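Cadherin-23 (Mus musculus, PDB 5UZ8) probably takes part in calcium-dependent cell adhesion and in mechanotransduction during hearing, through a chain of cadherin repeats joined at calcium-binding linkers. Local coordinates at residues E263-S271 / Q282-L293. Sequence-based numbering, arbitrary orientation.
Sequences EGPGMEAFS and QRPLQSYERFNL
F270 drives its ring edge into the face of F291, CE1 standing 3.5 Å above the F291 plane and over its centre, in an edge-to-face pair with the planes at 84°. L293 CD1 sits over one face of the F270 ring, toward its rim, in a CH-pi contact 4.0 Å from the ring centroid, while L285 CD1 touches F270 CZ. F270 reaches these partners because CG lies beside the backbone N (chi1 -60°), although its CB points away from 282-293. V313 of strand 306-316 also packs on F270. G266 fits where a side chain would not: L293 CD2 lies 3.4 Å from its CA, a tight contact, and a CB there would clash with both L293 and F291.

Two hydrogen bonds join Q282 to successive carbonyls: its N donates to A269 O (2.7 Å) and, in the conformer described, its side-chain NE2 to F270 O (2.7 Å), each donor well above the carbonyl plane. A water bridge adds to this between E263 O and N292 O.

R283 NH2 touches A269 CB (3.8 Å) and lies at the edge of the F291 ring; the guanidinium grips E289 end-on, NH1 to OE1 and NH2 to OE2, on the syn lone pairs, and NH1 also reaches P284 O. A water links NH2 to E268 OE2. A leucine in place of R283 would probably leave the E289 carboxylate without its charged mate and break the water link to E268. E289 OE1 also accepts from Q286 N, tying the 286-289 turn to R283.

Strand 290-298 belongs to one sheet and 270-272 to the other, and the phenylalanine pair bridges them at one end of the Greek-key beta sandwich characteristic of a cadherin repeat.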
loop_
_atom_site.group_PDB
_atom_site.type_symbol
_atom_site.label_atom_id
_atom_site.label_comp_id
_atom_site.label_asym_id
_atom_site.label_seq_id
_atom_site.Cartn_x
_atom_site.Cartn_y
_atom_site.Cartn_z
ATOM N N GLU A 263 45.280 4.291 -26.457
ATOM C CA GLU A 263 46.325 3.438 -25.866
ATOM C C GLU A 263 47.085 2.699 -26.946
ATOM O O GLU A 263 46.638 2.594 -28.103
ATOM C CB GLU A 263 45.699 2.422 -24.889
ATOM C CG GLU A 263 45.464 2.956 -23.503
ATOM C CD GLU A 263 44.786 1.938 -22.590
ATOM O OE1 GLU A 263 44.685 0.745 -22.961
ATOM O OE2 GLU A 263 44.340 2.338 -21.512
ATOM N N GLY A 264 48.288 2.257 -26.587
ATOM C CA GLY A 264 49.083 1.374 -27.440
ATOM C C GLY A 264 49.993 2.076 -28.425
ATOM O O GLY A 264 50.057 3.300 -28.423
ATOM N N PRO A 265 50.677 1.307 -29.302
ATOM C CA PRO A 265 51.813 1.734 -30.130
ATOM C C PRO A 265 51.604 2.901 -31.097
ATOM O O PRO A 265 52.576 3.423 -31.645
ATOM C CB PRO A 265 52.181 0.461 -30.909
ATOM C CG PRO A 265 50.962 -0.388 -30.828
ATOM C CD PRO A 265 50.478 -0.146 -29.446
ATOM N N GLY A 266 50.381 3.342 -31.304
ATOM C CA GLY A 266 50.203 4.541 -32.105
ATOM C C GLY A 266 49.681 5.745 -31.371
ATOM O O GLY A 266 49.342 6.744 -32.008
ATOM N N MET A 267 49.560 5.690 -30.055
ATOM C CA MET A 267 48.919 6.799 -29.413
ATOM C C MET A 267 49.646 8.107 -29.792
ATOM O O MET A 267 48.974 9.023 -30.237
ATOM C CB MET A 267 48.742 6.613 -27.926
ATOM C CG MET A 267 50.014 6.554 -27.134
ATOM S SD MET A 267 49.591 5.882 -25.532
ATOM C CE MET A 267 48.871 7.320 -24.741
ATOM N N GLU A 268 50.985 8.136 -29.754
ATOM C CA GLU A 268 51.764 9.376 -30.003
ATOM C C GLU A 268 51.523 10.114 -31.345
ATOM O O GLU A 268 51.753 11.320 -31.442
ATOM C CB GLU A 268 53.273 9.105 -29.811
ATOM C CG GLU A 268 53.983 8.238 -30.887
ATOM C CD GLU A 268 53.440 6.801 -31.051
ATOM O OE1 GLU A 268 53.088 6.147 -30.020
ATOM O OE2 GLU A 268 53.348 6.318 -32.235
ATOM N N ALA A 269 51.065 9.392 -32.369
ATOM C CA ALA A 269 50.778 9.988 -33.671
ATOM C C ALA A 269 49.343 10.532 -33.816
ATOM O O ALA A 269 49.037 11.179 -34.828
ATOM C CB ALA A 269 51.071 9.011 -34.790
ATOM N N PHE A 270 48.478 10.244 -32.852
ATOM C CA PHE A 270 47.084 10.678 -32.904
ATOM C C PHE A 270 46.633 11.241 -31.564
ATOM O O PHE A 270 47.307 11.065 -30.549
ATOM C CB PHE A 270 46.189 9.477 -33.247
ATOM C CG PHE A 270 46.501 8.846 -34.576
ATOM C CD1 PHE A 270 47.482 7.892 -34.689
ATOM C CD2 PHE A 270 45.824 9.242 -35.723
ATOM C CE1 PHE A 270 47.798 7.347 -35.912
ATOM C CE2 PHE A 270 46.114 8.679 -36.956
ATOM C CZ PHE A 270 47.102 7.731 -37.053
ATOM N N SER A 271 45.480 11.905 -31.585
ATOM C CA SER A 271 44.840 12.421 -30.384
ATOM C C SER A 271 43.360 12.173 -30.482
ATOM O O SER A 271 42.799 12.176 -31.584
ATOM C CB SER A 271 45.068 13.923 -30.254
ATOM O OG SER A 271 46.400 14.186 -29.918
ATOM N N GLN A 282 48.379 13.810 -35.005
ATOM C CA GLN A 282 49.298 14.744 -34.302
ATOM C C GLN A 282 50.439 15.190 -35.232
ATOM O O GLN A 282 51.236 16.065 -34.872
ATOM C CB GLN A 282 49.892 14.113 -33.020
ATOM C CG GLN A 282 48.956 13.990 -31.818
ATOM C CD GLN A 282 49.700 13.721 -30.497
ATOM O OE1 GLN A 282 50.693 14.385 -30.185
ATOM N NE2 GLN A 282 49.207 12.757 -29.710
ATOM N N ARG A 283 50.521 14.594 -36.417
ATOM C CA ARG A 283 51.597 14.884 -37.365
ATOM C C ARG A 283 51.220 14.370 -38.745
ATOM O O ARG A 283 50.332 13.511 -38.863
ATOM C CB ARG A 283 52.892 14.192 -36.914
ATOM C CG ARG A 283 52.814 12.659 -36.815
ATOM C CD ARG A 283 54.206 12.107 -36.514
ATOM N NE ARG A 283 54.212 10.669 -36.302
ATOM C CZ ARG A 283 54.192 9.751 -37.271
ATOM N NH1 ARG A 283 54.124 10.092 -38.558
ATOM N NH2 ARG A 283 54.209 8.461 -36.938
ATOM N N PRO A 284 51.931 14.832 -39.789
ATOM C CA PRO A 284 51.795 14.141 -41.073
ATOM C C PRO A 284 52.214 12.679 -40.986
ATOM O O PRO A 284 53.111 12.332 -40.203
ATOM C CB PRO A 284 52.745 14.904 -42.011
ATOM C CG PRO A 284 53.519 15.853 -41.140
ATOM C CD PRO A 284 52.769 16.042 -39.874
ATOM N N LEU A 285 51.537 11.834 -41.768
ATOM C CA LEU A 285 51.874 10.437 -41.847
ATOM C C LEU A 285 52.446 10.158 -43.221
ATOM O O LEU A 285 52.039 10.806 -44.210
ATOM C CB LEU A 285 50.618 9.589 -41.650
ATOM C CG LEU A 285 49.737 9.966 -40.439
ATOM C CD1 LEU A 285 48.493 9.090 -40.390
ATOM C CD2 LEU A 285 50.530 9.833 -39.168
ATOM N N GLN A 286 53.381 9.208 -43.276
ATOM C CA GLN A 286 53.933 8.741 -44.531
ATOM C C GLN A 286 53.268 7.415 -44.938
ATOM O O GLN A 286 52.709 6.681 -44.109
ATOM C CB GLN A 286 55.457 8.614 -44.448
ATOM C CG GLN A 286 56.148 9.984 -44.376
ATOM C CD GLN A 286 57.661 9.918 -44.474
ATOM O OE1 GLN A 286 58.244 8.872 -44.770
ATOM N NE2 GLN A 286 58.311 11.078 -44.281
ATOM N N SER A 287 53.320 7.132 -46.236
ATOM C CA SER A 287 52.447 6.114 -46.822
ATOM C C SER A 287 52.693 4.710 -46.312
ATOM O O SER A 287 51.831 3.886 -46.444
ATOM C CB SER A 287 52.573 6.087 -48.364
ATOM O OG SER A 287 53.905 5.811 -48.776
ATOM N N TYR A 288 53.904 4.417 -45.835
ATOM C CA TYR A 288 54.217 3.111 -45.274
ATOM C C TYR A 288 53.549 2.850 -43.906
ATOM O O TYR A 288 53.510 1.707 -43.454
ATOM C CB TYR A 288 55.744 2.917 -45.158
ATOM C CG TYR A 288 56.349 3.689 -44.004
ATOM C CD1 TYR A 288 56.693 5.024 -44.148
ATOM C CD2 TYR A 288 56.544 3.084 -42.744
ATOM C CE1 TYR A 288 57.242 5.758 -43.090
ATOM C CE2 TYR A 288 57.065 3.814 -41.681
ATOM C CZ TYR A 288 57.404 5.159 -41.867
ATOM O OH TYR A 288 57.885 5.927 -40.827
ATOM N N GLU A 289 53.087 3.901 -43.233
ATOM C CA GLU A 289 52.660 3.789 -41.817
ATOM C C GLU A 289 51.308 3.087 -41.667
ATOM O O GLU A 289 50.402 3.305 -42.471
ATOM C CB GLU A 289 52.647 5.162 -41.141
ATOM C CG GLU A 289 54.017 5.849 -41.231
ATOM C CD GLU A 289 54.195 6.972 -40.223
ATOM O OE1 GLU A 289 54.249 8.149 -40.632
ATOM O OE2 GLU A 289 54.198 6.649 -39.010
ATOM N N ARG A 290 51.198 2.246 -40.642
ATOM C CA ARG A 290 49.959 1.528 -40.316
ATOM C C ARG A 290 49.855 1.437 -38.799
ATOM O O ARG A 290 50.834 1.123 -38.124
ATOM C CB ARG A 290 49.953 0.112 -40.849
ATOM C CG ARG A 290 50.139 -0.010 -42.360
ATOM C CD ARG A 290 49.491 -1.297 -42.930
ATOM N NE ARG A 290 49.048 -2.233 -41.882
ATOM C CZ ARG A 290 47.832 -2.795 -41.777
ATOM N NH1 ARG A 290 46.871 -2.600 -42.700
ATOM N NH2 ARG A 290 47.581 -3.609 -40.749
ATOM N N PHE A 291 48.674 1.705 -38.279
ATOM C CA PHE A 291 48.479 1.774 -36.850
ATOM C C PHE A 291 47.291 0.886 -36.497
ATOM O O PHE A 291 46.307 0.869 -37.255
ATOM C CB PHE A 291 48.164 3.195 -36.445
ATOM C CG PHE A 291 49.209 4.186 -36.843
ATOM C CD1 PHE A 291 49.160 4.803 -38.089
ATOM C CD2 PHE A 291 50.265 4.473 -35.998
ATOM C CE1 PHE A 291 50.125 5.709 -38.470
ATOM C CE2 PHE A 291 51.218 5.408 -36.367
ATOM C CZ PHE A 291 51.159 6.007 -37.611
ATOM N N ASN A 292 47.411 0.134 -35.400
ATOM C CA ASN A 292 46.213 -0.462 -34.780
ATOM C C ASN A 292 46.137 0.093 -33.367
ATOM O O ASN A 292 46.829 -0.322 -32.461
ATOM C CB ASN A 292 46.151 -1.991 -34.835
ATOM C CG ASN A 292 44.701 -2.522 -34.810
ATOM O OD1 ASN A 292 43.746 -1.761 -34.844
ATOM N ND2 ASN A 292 44.555 -3.828 -34.758
ATOM N N LEU A 293 45.299 1.111 -33.246
ATOM C CA LEU A 293 45.143 1.888 -32.017
ATOM C C LEU A 293 44.107 1.221 -31.143
ATOM O O LEU A 293 43.214 0.494 -31.655
ATOM C CB LEU A 293 44.666 3.293 -32.329
ATOM C CG LEU A 293 45.519 4.081 -33.325
ATOM C CD1 LEU A 293 44.908 5.444 -33.673
ATOM C CD2 LEU A 293 46.900 4.235 -32.757
HETATM O O HOH W 1 47.140 0.120 -29.901
HETATM O O HOH W 2 54.913 7.393 -34.359
HETATM O O HOH W 3 52.447 12.850 -29.462
#